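Local coordinates for topoisomerase IV subunit A (Escherichia coli, PDB 1ZVT), which probably serves as the DNA-binding C-terminal beta-pinwheel of a type IIA topoisomerase that unlinks and relaxes DNA, helping to set its substrate preference, at residues Gln45-Val50 and Asp87-Glu92; Glu92-Lys97 and Thr111-Val116; Tyr57-Ile62 and Thr75-Leu80; Val4-Ser9 and Ala37-Lys42; His133-Val138 and Ala191-Leu196. One frame throughout, in Å; residues are numbered along the deposited sequence.

Contact 1: Gln45-Val50 and Asp87-Glu92; sequences QPVVFV and DHMLME
The Phe49 ring is approached obliquely by Met89, in a Met-aromatic contact: Met89 SD stands 3.5 Å from Phe49 CE2, and its line to the ring centroid lies 60° off the normal. As cross-strand partners on one face of the sheet, the two side chains lie side by side and point the same way. With CG anti to its backbone N, Met89 runs out along the ring before bending at its last torsion, and its CG also packs on Val47 CG2 (3.7 Å). The other ring, His88, leans on its own neighbour, with Asp87 CB 3.5 Å above one face, displaced toward the rim, and its CD2 lies 4.1 Å from Val50 CB.

The backbone pairing is tight where Val48 faces Leu90: Val48 N reaches Leu90 O at 2.9 Å with an N-H...O angle of 171°, and Leu90 N returns a bond to Val48 O. Asp87 and His88 both face Val50, a classic beta bulge, and both their N-H groups go to Val50 O (3.1 Å from Asp87 N, 3.3 Å from His88 N). Beyond the paired strands, the extended Met91 chain crosses Gln45, bringing its CE to 3.5 Å from Gln45 CG. Gln45 NE2 gives Glu92 O a weak bond bent to 131°, while its OE1 accepts from Lys42 N.

The ladder joins outermost strand 86-90 of a pinwheel blade to strand 47-51. Backbone bonding and sulfur-rich apolar packing dominate; the side-chain hydrogen bond between the segments is the weak one from Gln45, and Asp87 OD1 bonds Thr85.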
# COMPACT_ATOMS: atom_id res chain seq x y z
N GLN A 45 2.70 20.03 5.16
CA GLN A 45 1.73 19.02 4.76
C GLN A 45 1.94 17.83 5.70
O GLN A 45 3.05 17.61 6.15
CB GLN A 45 1.86 18.65 3.26
CG GLN A 45 2.60 17.38 2.91
CD GLN A 45 2.94 17.25 1.41
OE1 GLN A 45 3.87 17.86 0.94
NE2 GLN A 45 2.18 16.45 0.68
N PRO A 46 0.88 17.08 6.03
CA PRO A 46 1.10 15.97 6.96
C PRO A 46 1.78 14.76 6.29
O PRO A 46 1.66 14.58 5.07
CB PRO A 46 -0.32 15.59 7.38
CG PRO A 46 -1.14 15.93 6.18
CD PRO A 46 -0.53 17.20 5.64
N VAL A 47 2.49 13.97 7.09
CA VAL A 47 2.90 12.63 6.69
C VAL A 47 1.98 11.62 7.36
O VAL A 47 1.60 11.79 8.51
CB VAL A 47 4.41 12.33 6.96
CG1 VAL A 47 4.82 12.59 8.42
CG2 VAL A 47 4.76 10.88 6.49
N VAL A 48 1.56 10.61 6.60
CA VAL A 48 0.57 9.64 7.07
C VAL A 48 1.22 8.26 7.16
O VAL A 48 2.07 7.91 6.33
CB VAL A 48 -0.63 9.62 6.12
CG1 VAL A 48 -1.41 8.33 6.22
CG2 VAL A 48 -1.54 10.82 6.40
N PHE A 49 0.82 7.50 8.19
CA PHE A 49 1.27 6.13 8.43
C PHE A 49 0.04 5.25 8.48
O PHE A 49 -1.01 5.63 9.03
CB PHE A 49 2.04 6.05 9.75
CG PHE A 49 3.27 6.91 9.76
CD1 PHE A 49 3.21 8.21 10.24
CD2 PHE A 49 4.46 6.43 9.22
CE1 PHE A 49 4.35 9.05 10.19
CE2 PHE A 49 5.61 7.26 9.16
CZ PHE A 49 5.53 8.57 9.66
N VAL A 50 0.16 4.06 7.91
CA VAL A 50 -0.90 3.06 8.05
C VAL A 50 -0.34 1.84 8.81
O VAL A 50 0.73 1.31 8.45
CB VAL A 50 -1.44 2.63 6.67
CG1 VAL A 50 -2.55 1.61 6.87
CG2 VAL A 50 -1.99 3.86 5.90
N ASP A 87 3.41 -0.11 8.78
CA ASP A 87 3.84 -0.80 7.57
C ASP A 87 3.95 0.08 6.34
O ASP A 87 4.66 -0.26 5.39
CB ASP A 87 2.89 -1.97 7.29
CG ASP A 87 2.94 -3.04 8.36
OD1 ASP A 87 3.89 -3.02 9.19
OD2 ASP A 87 2.03 -3.89 8.40
N HIS A 88 3.23 1.20 6.35
CA HIS A 88 3.13 2.03 5.16
C HIS A 88 3.18 3.50 5.52
O HIS A 88 2.63 3.91 6.56
CB HIS A 88 1.84 1.74 4.37
CG HIS A 88 1.50 0.28 4.26
ND1 HIS A 88 2.13 -0.57 3.39
CD2 HIS A 88 0.59 -0.47 4.93
CE1 HIS A 88 1.64 -1.79 3.53
NE2 HIS A 88 0.70 -1.76 4.46
N MET A 89 3.84 4.28 4.66
CA MET A 89 4.02 5.71 4.85
C MET A 89 3.71 6.45 3.55
O MET A 89 4.16 6.02 2.46
CB MET A 89 5.48 5.99 5.26
CG MET A 89 5.80 7.45 5.49
SD MET A 89 7.45 7.77 6.21
CE MET A 89 8.56 7.05 4.99
N LEU A 90 2.95 7.53 3.63
CA LEU A 90 2.54 8.29 2.45
C LEU A 90 2.64 9.78 2.71
O LEU A 90 2.37 10.26 3.83
CB LEU A 90 1.08 7.98 2.09
CG LEU A 90 0.82 6.58 1.55
CD1 LEU A 90 0.54 5.59 2.67
CD2 LEU A 90 -0.34 6.65 0.57
N MET A 91 2.95 10.53 1.66
CA MET A 91 2.90 11.97 1.71
C MET A 91 2.48 12.43 0.31
O MET A 91 3.25 12.28 -0.64
CB MET A 91 4.28 12.53 2.09
CG MET A 91 4.28 13.89 2.65
SD MET A 91 5.84 14.25 3.49
CE MET A 91 5.45 15.79 4.30
N GLU A 92 1.25 12.92 0.20
CA GLU A 92 0.63 13.26 -1.09
C GLU A 92 -0.22 14.52 -0.93
O GLU A 92 -0.43 15.01 0.19
CB GLU A 92 -0.27 12.11 -1.57
CG GLU A 92 0.42 10.72 -1.66
CD GLU A 92 1.44 10.60 -2.82
OE1 GLU A 92 1.32 11.32 -3.82
OE2 GLU A 92 2.40 9.77 -2.74

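Contact 2: Glu92-Lys97 and Thr111-Val116; sequences ESDDQK and TFNDLV
Phe112 N donates to Gln96 O at 2.9 Å, and Asn113 N donates to Asp94 O at 3.0 Å. Both donors lie in the carbonyl planes, the Asn113 one on a lone pair, with N-H...O angles of 138° and 148° respectively. Both acceptors belong to a type I turn running from Ser93 to Gln96, which Ser93 OG braces by donating to Asp95 OD1 (2.8 Å). On the other side Asp114 OD2 accepts from Thr111 N at 3.0 Å and holds the start of the helical turn that presents the two donors.

Packing surrounds these bonds. Phe112 has CG anti to its backbone N (chi1 -178°), which swings the ring toward Glu92 and Ser93 at the start of the turn: Glu92 O sits 3.4 Å above one face, displaced toward the rim. Glu92 CB makes an off-centre CH-pi contact, 4.3 Å from the ring centroid. Asp94 CA lies at the ring edge. Farther out, Thr111 CG2 touches Lys97 CE at 3.9 Å.

Past the turn the ring reaches Val48 of strand 47-51, and Leu115 packs there too. Two backbone N-H groups therefore fix the loops before strand 97-101 and after strand 106-111 against each other, while one buried aromatic ring ties an otherwise acidic, largely solvent-facing turn to the neighbouring blade.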
# COMPACT_ATOMS: atom_id res chain seq x y z
N GLU A 92 1.25 12.92 0.20
CA GLU A 92 0.63 13.26 -1.09
C GLU A 92 -0.22 14.52 -0.93
O GLU A 92 -0.43 15.01 0.19
CB GLU A 92 -0.27 12.11 -1.57
CG GLU A 92 0.42 10.72 -1.66
CD GLU A 92 1.44 10.60 -2.82
OE1 GLU A 92 1.32 11.32 -3.82
OE2 GLU A 92 2.40 9.77 -2.74
N SER A 93 -0.73 15.03 -2.04
CA SER A 93 -1.63 16.18 -2.00
C SER A 93 -2.94 15.74 -1.35
O SER A 93 -3.29 14.55 -1.39
CB SER A 93 -1.86 16.74 -3.40
OG SER A 93 -2.54 15.77 -4.19
N ASP A 94 -3.67 16.68 -0.75
CA ASP A 94 -4.89 16.35 -0.02
C ASP A 94 -5.88 15.56 -0.88
O ASP A 94 -6.57 14.67 -0.39
CB ASP A 94 -5.61 17.62 0.45
CG ASP A 94 -4.96 18.26 1.65
OD1 ASP A 94 -4.13 17.62 2.33
OD2 ASP A 94 -5.32 19.44 1.93
N ASP A 95 -5.97 15.94 -2.15
CA ASP A 95 -6.99 15.39 -3.03
C ASP A 95 -6.54 14.14 -3.78
O ASP A 95 -7.33 13.60 -4.57
CB ASP A 95 -7.45 16.46 -4.05
CG ASP A 95 -6.32 16.91 -5.00
OD1 ASP A 95 -5.14 16.53 -4.81
OD2 ASP A 95 -6.61 17.68 -5.96
N GLN A 96 -5.31 13.67 -3.54
CA GLN A 96 -4.73 12.55 -4.29
C GLN A 96 -5.54 11.28 -4.08
O GLN A 96 -5.74 10.85 -2.94
CB GLN A 96 -3.26 12.28 -3.86
CG GLN A 96 -2.61 11.09 -4.55
CD GLN A 96 -2.48 11.30 -6.04
OE1 GLN A 96 -1.89 12.28 -6.48
NE2 GLN A 96 -3.07 10.39 -6.82
N LYS A 97 -6.00 10.66 -5.16
CA LYS A 97 -6.71 9.39 -5.03
C LYS A 97 -5.79 8.22 -4.71
O LYS A 97 -4.68 8.13 -5.25
CB LYS A 97 -7.51 9.09 -6.30
CG LYS A 97 -8.65 10.09 -6.57
CD LYS A 97 -9.91 9.69 -5.82
CE LYS A 97 -11.02 10.74 -5.93
NZ LYS A 97 -11.65 10.78 -7.29
N THR A 111 -9.32 9.49 -0.87
CA THR A 111 -8.28 10.50 -1.07
C THR A 111 -7.33 10.48 0.13
O THR A 111 -7.65 9.94 1.19
CB THR A 111 -8.85 11.92 -1.20
OG1 THR A 111 -9.54 12.27 0.01
CG2 THR A 111 -9.81 12.04 -2.42
N PHE A 112 -6.16 11.10 -0.05
CA PHE A 112 -5.16 11.21 1.03
C PHE A 112 -5.77 11.87 2.27
O PHE A 112 -5.49 11.47 3.42
CB PHE A 112 -3.96 12.01 0.52
CG PHE A 112 -2.83 12.14 1.52
CD1 PHE A 112 -1.95 11.09 1.75
CD2 PHE A 112 -2.64 13.34 2.21
CE1 PHE A 112 -0.88 11.23 2.68
CE2 PHE A 112 -1.58 13.47 3.16
CZ PHE A 112 -0.70 12.41 3.38
N ASN A 113 -6.61 12.87 2.05
CA ASN A 113 -7.27 13.55 3.16
C ASN A 113 -8.02 12.59 4.09
O ASN A 113 -8.04 12.80 5.30
CB ASN A 113 -8.22 14.64 2.66
CG ASN A 113 -8.69 15.52 3.78
OD1 ASN A 113 -9.89 15.62 4.04
ND2 ASN A 113 -7.75 16.12 4.49
N ASP A 114 -8.60 11.52 3.52
CA ASP A 114 -9.33 10.53 4.30
C ASP A 114 -8.45 9.77 5.26
O ASP A 114 -8.94 9.22 6.22
CB ASP A 114 -10.02 9.53 3.39
CG ASP A 114 -11.14 10.17 2.59
OD1 ASP A 114 -11.89 10.99 3.18
OD2 ASP A 114 -11.28 9.85 1.40
N LEU A 115 -7.14 9.75 4.99
CA LEU A 115 -6.19 9.09 5.89
C LEU A 115 -5.71 10.00 7.01
O LEU A 115 -5.12 9.53 7.98
CB LEU A 115 -4.98 8.59 5.10
CG LEU A 115 -5.13 7.25 4.38
CD1 LEU A 115 -6.14 7.35 3.28
CD2 LEU A 115 -3.79 6.86 3.78
N VAL A 116 -5.94 11.30 6.89
CA VAL A 116 -5.31 12.25 7.82
C VAL A 116 -6.07 12.28 9.14
O VAL A 116 -7.20 12.78 9.22
CB VAL A 116 -5.20 13.64 7.19
CG1 VAL A 116 -4.70 14.70 8.22
CG2 VAL A 116 -4.30 13.59 5.97

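Contact 3: Tyr57-Ile62 and Thr75-Leu80; sequences YAIDPI and TGKLTL
Tyr57 and Ile59, on strand 55-59 of one pinwheel blade, are covered by Lys77, Leu78 and Leu80 from the connection that leaves strand 72-73, at the edge of another sheet, and runs to strand 86-90. Leu78 makes a large share of the packing by dividing its two methyls. CD1 stands over one face of the Tyr57 ring, displaced toward the rim near CG, 4.3 Å from the centroid and 23° off the normal, a CH-pi contact; CD2 turns to Tyr57 CB (3.7 Å) and to Ile59 CD1 (3.8 Å), filling the step between the two strand residues.

The far end of the ring is met by Leu80, whose CD2 approaches Tyr57 CZ obliquely at 3.7 Å. The phenol hydroxyl is hydrogen-bonded to Asp51 OD2, which helps fix the ring's position. Ile59 CD1 also touches Lys77 CB at 3.9 Å; there the two side chains cross at about a right angle, and Lys77 leads its ammonium off to a salt bridge with Glu72.

Backbone bonds do not join the segments; side chains do nearly all the packing, with Thr79 O at the ring edge. Such a connecting segment lying across a blade fits the beta-pinwheel, in which a later strand returns to complete the preceding sheet.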
# COMPACT_ATOMS: atom_id res chain seq x y z
N TYR A 57 -2.77 7.38 10.56
CA TYR A 57 -2.34 8.38 11.51
C TYR A 57 -1.62 9.46 10.73
O TYR A 57 -0.88 9.14 9.81
CB TYR A 57 -1.33 7.80 12.49
CG TYR A 57 -1.72 6.55 13.20
CD1 TYR A 57 -1.58 5.30 12.59
CD2 TYR A 57 -2.16 6.59 14.53
CE1 TYR A 57 -1.91 4.13 13.27
CE2 TYR A 57 -2.49 5.41 15.21
CZ TYR A 57 -2.35 4.20 14.57
OH TYR A 57 -2.69 3.03 15.21
N ALA A 58 -1.82 10.73 11.11
CA ALA A 58 -1.06 11.80 10.52
C ALA A 58 -0.16 12.49 11.54
O ALA A 58 -0.55 12.68 12.70
CB ALA A 58 -1.98 12.83 9.90
N ILE A 59 1.04 12.87 11.10
CA ILE A 59 2.00 13.58 11.96
C ILE A 59 2.47 14.83 11.20
O ILE A 59 2.64 14.80 9.99
CB ILE A 59 3.23 12.67 12.30
CG1 ILE A 59 2.82 11.50 13.21
CG2 ILE A 59 4.40 13.48 12.92
CD1 ILE A 59 4.02 10.59 13.64
N ASP A 60 2.63 15.93 11.92
CA ASP A 60 3.17 17.17 11.35
C ASP A 60 4.71 17.06 11.31
O ASP A 60 5.36 16.86 12.34
CB ASP A 60 2.70 18.36 12.22
CG ASP A 60 3.14 19.72 11.69
OD1 ASP A 60 4.08 19.82 10.87
OD2 ASP A 60 2.56 20.74 12.15
N PRO A 61 5.31 17.18 10.11
CA PRO A 61 6.78 17.06 10.03
C PRO A 61 7.56 17.99 10.97
O PRO A 61 8.66 17.64 11.38
CB PRO A 61 7.08 17.41 8.57
CG PRO A 61 5.80 17.04 7.84
CD PRO A 61 4.71 17.44 8.79
N ILE A 62 6.98 19.13 11.37
CA ILE A 62 7.73 20.07 12.22
C ILE A 62 8.01 19.51 13.63
O ILE A 62 8.89 20.02 14.36
CB ILE A 62 7.08 21.48 12.29
CG1 ILE A 62 5.66 21.41 12.81
CG2 ILE A 62 7.10 22.11 10.89
CD1 ILE A 62 5.52 21.42 14.29
N THR A 75 6.22 4.83 18.23
CA THR A 75 5.42 4.52 19.43
C THR A 75 5.36 5.69 20.41
O THR A 75 4.45 5.73 21.25
CB THR A 75 5.93 3.28 20.16
OG1 THR A 75 7.33 3.43 20.41
CG2 THR A 75 5.69 2.02 19.33
N GLY A 76 6.29 6.64 20.31
CA GLY A 76 6.26 7.86 21.13
C GLY A 76 5.30 8.91 20.59
O GLY A 76 5.03 9.92 21.26
N LYS A 77 4.78 8.68 19.39
CA LYS A 77 3.92 9.65 18.74
C LYS A 77 2.54 9.10 18.43
O LYS A 77 1.60 9.87 18.30
CB LYS A 77 4.56 10.21 17.44
CG LYS A 77 5.54 11.37 17.69
CD LYS A 77 5.30 12.57 16.77
CE LYS A 77 6.29 13.71 17.03
NZ LYS A 77 6.88 13.80 18.42
N LEU A 78 2.43 7.77 18.31
CA LEU A 78 1.17 7.11 17.91
C LEU A 78 0.80 6.04 18.90
O LEU A 78 1.68 5.36 19.44
CB LEU A 78 1.34 6.43 16.54
CG LEU A 78 2.00 7.22 15.42
CD1 LEU A 78 2.14 6.31 14.16
CD2 LEU A 78 1.19 8.48 15.10
N THR A 79 -0.51 5.90 19.10
CA THR A 79 -1.05 4.86 19.99
C THR A 79 -1.40 3.68 19.11
O THR A 79 -2.47 3.65 18.50
CB THR A 79 -2.32 5.32 20.69
OG1 THR A 79 -2.06 6.54 21.39
CG2 THR A 79 -2.79 4.25 21.67
N LEU A 80 -0.47 2.74 19.01
CA LEU A 80 -0.69 1.56 18.18
C LEU A 80 -1.42 0.48 18.96
O LEU A 80 -1.18 0.32 20.17
CB LEU A 80 0.65 1.04 17.65
CG LEU A 80 1.49 2.01 16.81
CD1 LEU A 80 2.82 1.38 16.41
CD2 LEU A 80 0.74 2.48 15.57

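Contact 4: Val4-Ser9 and Ala37-Lys42; sequences VTIVLS and AAVKGK
Strands 4-9 and 37-42 run antiparallel, 158° between their short axes and 4.6 Å apart at closest approach, joined by six backbone hydrogen bonds in three reciprocal pairs. Val4 with Gly41, Ile6 with Val39 and Leu8 with Ala37 are the hydrogen-bonded pairs; Ile6 N to Val39 O and Leu8 N to Ala37 O are both 2.8 Å, the latter nearly straight at 175°. Between them, the non-hydrogen-bonded pairs add CA-H...O contacts, such as Ala38 CA to Ile6 O at 3.2 Å.

On the face of Ile6 and Val39, Ile6 CB lies 3.9 Å from Val39 CG2. That methyl sits between the backbone N and the carbonyl carbon of Val39 (chi1 -63°), a rotamer that turns it toward the neighbouring strand. Near the strand end, Val4 CG2 reaches Lys42 C at 3.8 Å, beyond Gly41, which brings no side chain. On the reverse face Thr5 CG2, anti to its own N, meets Ala38 CB at 3.9 Å, and Val7 CG2 touches the same methyl more loosely. Thr5 OG1, beside the backbone N, is hydrogen-bonded to Gly19 O.

The backbone ladder therefore supplies the polar bonding between these strands, and the apolar face of Ile6, Leu8 and Val39 packs against the sheet of the next blade, at Met89 of strand 86-90, while Lys40 extends its charged end away from the partner strand.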
# COMPACT_ATOMS: atom_id res chain seq x y z
N VAL A 4 10.87 18.67 2.48
CA VAL A 4 11.35 17.72 3.47
C VAL A 4 11.26 16.30 2.90
O VAL A 4 10.44 16.04 2.00
CB VAL A 4 10.54 17.76 4.80
CG1 VAL A 4 10.72 19.12 5.49
CG2 VAL A 4 9.07 17.47 4.58
N THR A 5 12.07 15.42 3.48
CA THR A 5 11.97 13.97 3.24
C THR A 5 11.75 13.31 4.58
O THR A 5 12.52 13.55 5.51
CB THR A 5 13.25 13.41 2.61
OG1 THR A 5 13.44 14.05 1.34
CG2 THR A 5 13.15 11.90 2.39
N ILE A 6 10.71 12.50 4.68
CA ILE A 6 10.48 11.75 5.91
C ILE A 6 11.04 10.34 5.72
O ILE A 6 10.78 9.70 4.70
CB ILE A 6 8.98 11.65 6.27
CG1 ILE A 6 8.25 13.00 6.12
CG2 ILE A 6 8.83 11.01 7.65
CD1 ILE A 6 8.88 14.16 6.93
N VAL A 7 11.84 9.89 6.68
CA VAL A 7 12.54 8.61 6.58
C VAL A 7 12.08 7.69 7.71
O VAL A 7 12.10 8.08 8.88
CB VAL A 7 14.07 8.81 6.69
CG1 VAL A 7 14.84 7.44 6.58
CG2 VAL A 7 14.55 9.82 5.61
N LEU A 8 11.65 6.50 7.32
CA LEU A 8 11.15 5.46 8.23
C LEU A 8 12.14 4.32 8.28
O LEU A 8 12.64 3.86 7.24
CB LEU A 8 9.82 4.93 7.69
CG LEU A 8 9.17 3.76 8.43
CD1 LEU A 8 8.77 4.17 9.87
CD2 LEU A 8 7.96 3.22 7.63
N SER A 9 12.43 3.87 9.49
CA SER A 9 13.37 2.77 9.65
C SER A 9 12.64 1.44 9.91
O SER A 9 11.43 1.42 10.21
CB SER A 9 14.35 3.06 10.78
OG SER A 9 13.71 2.88 12.04
N ALA A 37 11.96 3.05 4.29
CA ALA A 37 11.27 3.82 3.26
C ALA A 37 11.46 5.30 3.47
O ALA A 37 11.70 5.76 4.61
CB ALA A 37 9.77 3.48 3.22
N ALA A 38 11.30 6.05 2.38
CA ALA A 38 11.30 7.51 2.46
C ALA A 38 10.18 8.07 1.59
O ALA A 38 9.84 7.49 0.53
CB ALA A 38 12.64 8.08 2.04
N VAL A 39 9.59 9.16 2.05
CA VAL A 39 8.62 9.92 1.24
C VAL A 39 9.02 11.39 1.24
O VAL A 39 9.78 11.84 2.08
CB VAL A 39 7.16 9.74 1.73
CG1 VAL A 39 6.74 8.25 1.58
CG2 VAL A 39 7.04 10.18 3.17
N LYS A 40 8.51 12.15 0.28
CA LYS A 40 8.89 13.56 0.20
C LYS A 40 7.67 14.45 0.09
O LYS A 40 6.60 14.01 -0.35
CB LYS A 40 9.85 13.81 -0.97
CG LYS A 40 9.21 13.65 -2.35
CD LYS A 40 10.22 13.97 -3.46
CE LYS A 40 9.68 13.63 -4.84
NZ LYS A 40 9.56 12.14 -5.02
N GLY A 41 7.83 15.69 0.52
CA GLY A 41 6.73 16.63 0.49
C GLY A 41 7.19 17.95 1.03
O GLY A 41 8.37 18.29 0.93
N LYS A 42 6.25 18.69 1.60
CA LYS A 42 6.55 20.01 2.17
C LYS A 42 6.32 19.99 3.66
O LYS A 42 5.54 19.19 4.16
CB LYS A 42 5.65 21.07 1.53
CG LYS A 42 6.00 21.38 0.07
CD LYS A 42 4.97 22.33 -0.55
CE LYS A 42 5.27 22.58 -2.02
NZ LYS A 42 4.98 24.00 -2.39

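Contact 5: His133-Val138 and Ala191-Leu196; sequences HVMPPV and AQLYVL
Val138 CG1 rests on Val195 CB at 3.9 Å, the two side chains crossing at a slant, while Val138 CG2 approaches Leu193 O at 3.7 Å. CG1 is anti to the backbone N (chi1 -176°), which splits the valine's two methyls between these partners. Three residues back, Met135 bends at both its second and third torsions and curls its methyl toward strand 190-196: CE comes 4.1 Å from Leu193 CB and 4.0 Å from Ala191 O.

A water links the backbones, donating to Pro136 O at 2.7 Å and to Leu193 O at 3.0 Å. It bridges two acceptors that cannot bond each other, and Pro136 and Pro137 have no N-H to offer. The touching parts run in similar directions, 14° apart, but they meet through side chains and this water, with Val138 CA 6.9 Å from Val195 CA and Met135 CA 7.5 Å from Leu193 CA.

Second-shell groups set the positions. Backbone bonds hold Met135 to Ala101 and Val138 to Leu99, while Ala191 and Gln192 both face Ile150 in a classic beta bulge. Leu193 packs on Leu99 and Ala101, and Val195 on Leu99, so side chains of strand 97-101 lie beside the joint between strand 138-139 of one blade and outer strand 190-196 of the next.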
# COMPACT_ATOMS: atom_id res chain seq x y z
N HIS A 133 -5.04 -9.01 6.25
CA HIS A 133 -3.96 -8.02 6.33
C HIS A 133 -4.22 -6.90 5.36
O HIS A 133 -4.95 -7.07 4.37
CB HIS A 133 -2.62 -8.68 5.98
CG HIS A 133 -2.35 -9.91 6.78
ND1 HIS A 133 -2.77 -11.16 6.40
CD2 HIS A 133 -1.75 -10.06 7.99
CE1 HIS A 133 -2.43 -12.04 7.32
NE2 HIS A 133 -1.79 -11.41 8.29
N VAL A 134 -3.59 -5.77 5.62
CA VAL A 134 -3.72 -4.59 4.75
C VAL A 134 -2.83 -4.78 3.51
O VAL A 134 -1.67 -5.20 3.63
CB VAL A 134 -3.24 -3.30 5.48
CG1 VAL A 134 -3.40 -2.08 4.56
CG2 VAL A 134 -4.01 -3.06 6.79
N MET A 135 -3.34 -4.43 2.32
CA MET A 135 -2.52 -4.42 1.12
C MET A 135 -1.69 -3.13 1.09
O MET A 135 -2.07 -2.12 1.66
CB MET A 135 -3.36 -4.45 -0.16
CG MET A 135 -4.24 -5.67 -0.32
SD MET A 135 -3.37 -7.24 -0.30
CE MET A 135 -2.40 -7.16 -1.83
N PRO A 136 -0.55 -3.15 0.39
CA PRO A 136 0.15 -1.87 0.24
C PRO A 136 -0.74 -0.83 -0.48
O PRO A 136 -1.22 -1.14 -1.57
CB PRO A 136 1.32 -2.23 -0.67
CG PRO A 136 1.56 -3.70 -0.41
CD PRO A 136 0.15 -4.26 -0.27
N PRO A 137 -0.99 0.36 0.11
CA PRO A 137 -1.82 1.39 -0.58
C PRO A 137 -1.23 1.73 -1.92
O PRO A 137 -0.00 1.75 -2.05
CB PRO A 137 -1.74 2.62 0.36
CG PRO A 137 -1.51 1.98 1.72
CD PRO A 137 -0.58 0.82 1.44
N VAL A 138 -2.07 2.00 -2.91
CA VAL A 138 -1.59 2.33 -4.23
C VAL A 138 -2.07 3.72 -4.58
O VAL A 138 -3.27 4.01 -4.52
CB VAL A 138 -2.09 1.35 -5.29
CG1 VAL A 138 -1.47 1.70 -6.68
CG2 VAL A 138 -1.75 -0.09 -4.88
N ALA A 191 -2.92 -11.58 -3.27
CA ALA A 191 -1.45 -11.60 -3.19
C ALA A 191 -0.79 -10.34 -3.70
O ALA A 191 0.20 -9.89 -3.12
CB ALA A 191 -0.90 -12.77 -3.98
N GLN A 192 -1.30 -9.82 -4.82
CA GLN A 192 -0.74 -8.61 -5.41
C GLN A 192 -1.89 -7.75 -5.89
O GLN A 192 -2.89 -8.28 -6.36
CB GLN A 192 0.10 -8.94 -6.64
CG GLN A 192 1.24 -9.95 -6.40
CD GLN A 192 2.53 -9.35 -5.94
OE1 GLN A 192 3.39 -10.06 -5.43
NE2 GLN A 192 2.71 -8.06 -6.16
N LEU A 193 -1.72 -6.44 -5.81
CA LEU A 193 -2.76 -5.53 -6.29
C LEU A 193 -2.10 -4.29 -6.86
O LEU A 193 -1.39 -3.56 -6.12
CB LEU A 193 -3.66 -5.10 -5.11
CG LEU A 193 -4.86 -4.18 -5.37
CD1 LEU A 193 -5.85 -4.84 -6.35
CD2 LEU A 193 -5.59 -3.83 -4.07
N TYR A 194 -2.36 -4.03 -8.13
CA TYR A 194 -1.72 -2.90 -8.83
C TYR A 194 -2.73 -1.97 -9.46
O TYR A 194 -3.85 -2.38 -9.73
CB TYR A 194 -0.84 -3.43 -9.96
CG TYR A 194 0.04 -4.60 -9.63
CD1 TYR A 194 -0.20 -5.85 -10.21
CD2 TYR A 194 1.13 -4.45 -8.78
CE1 TYR A 194 0.64 -6.92 -9.94
CE2 TYR A 194 1.96 -5.54 -8.49
CZ TYR A 194 1.70 -6.76 -9.08
OH TYR A 194 2.49 -7.85 -8.84
N VAL A 195 -2.30 -0.74 -9.77
CA VAL A 195 -3.08 0.14 -10.61
C VAL A 195 -2.12 0.53 -11.72
O VAL A 195 -1.01 1.03 -11.45
CB VAL A 195 -3.67 1.35 -9.85
CG1 VAL A 195 -4.35 2.28 -10.83
CG2 VAL A 195 -4.67 0.87 -8.77
N LEU A 196 -2.51 0.18 -12.94
CA LEU A 196 -1.62 0.27 -14.09
C LEU A 196 -2.29 1.08 -15.18
O LEU A 196 -3.50 0.99 -15.38
CB LEU A 196 -1.37 -1.11 -14.72
CG LEU A 196 -1.26 -2.45 -14.00
CD1 LEU A 196 -1.72 -3.57 -14.94
CD2 LEU A 196 0.16 -2.66 -13.59
O HOH W 1 -1.15 -3.31 -3.17

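Overall arrangement
Contacts 1, 3, 4 and 5 are partly buried, whereas contact 2 is at the surface, and the chemistry follows. Contacts 1 and 4 are backbone ladders of two different sheets that pack together, centres 9 Å apart, as Met89 and Met91 reach strands 3-9 and 35-42. Contacts 3 and 5 rely on apolar side chains, helped in contact 5 by a water; contact 3 covers the same sheet as contact 1, since strands 47-51 and 55-59 are neighbours. Contact 2 rests on polar turn bonds, shares Glu92 with contact 1, and sets its Phe112 ring beside Val48. Contact 5 joins two later blades, its centre about 5 Å from that of the chain; His88 of contact 1 touches its prolines.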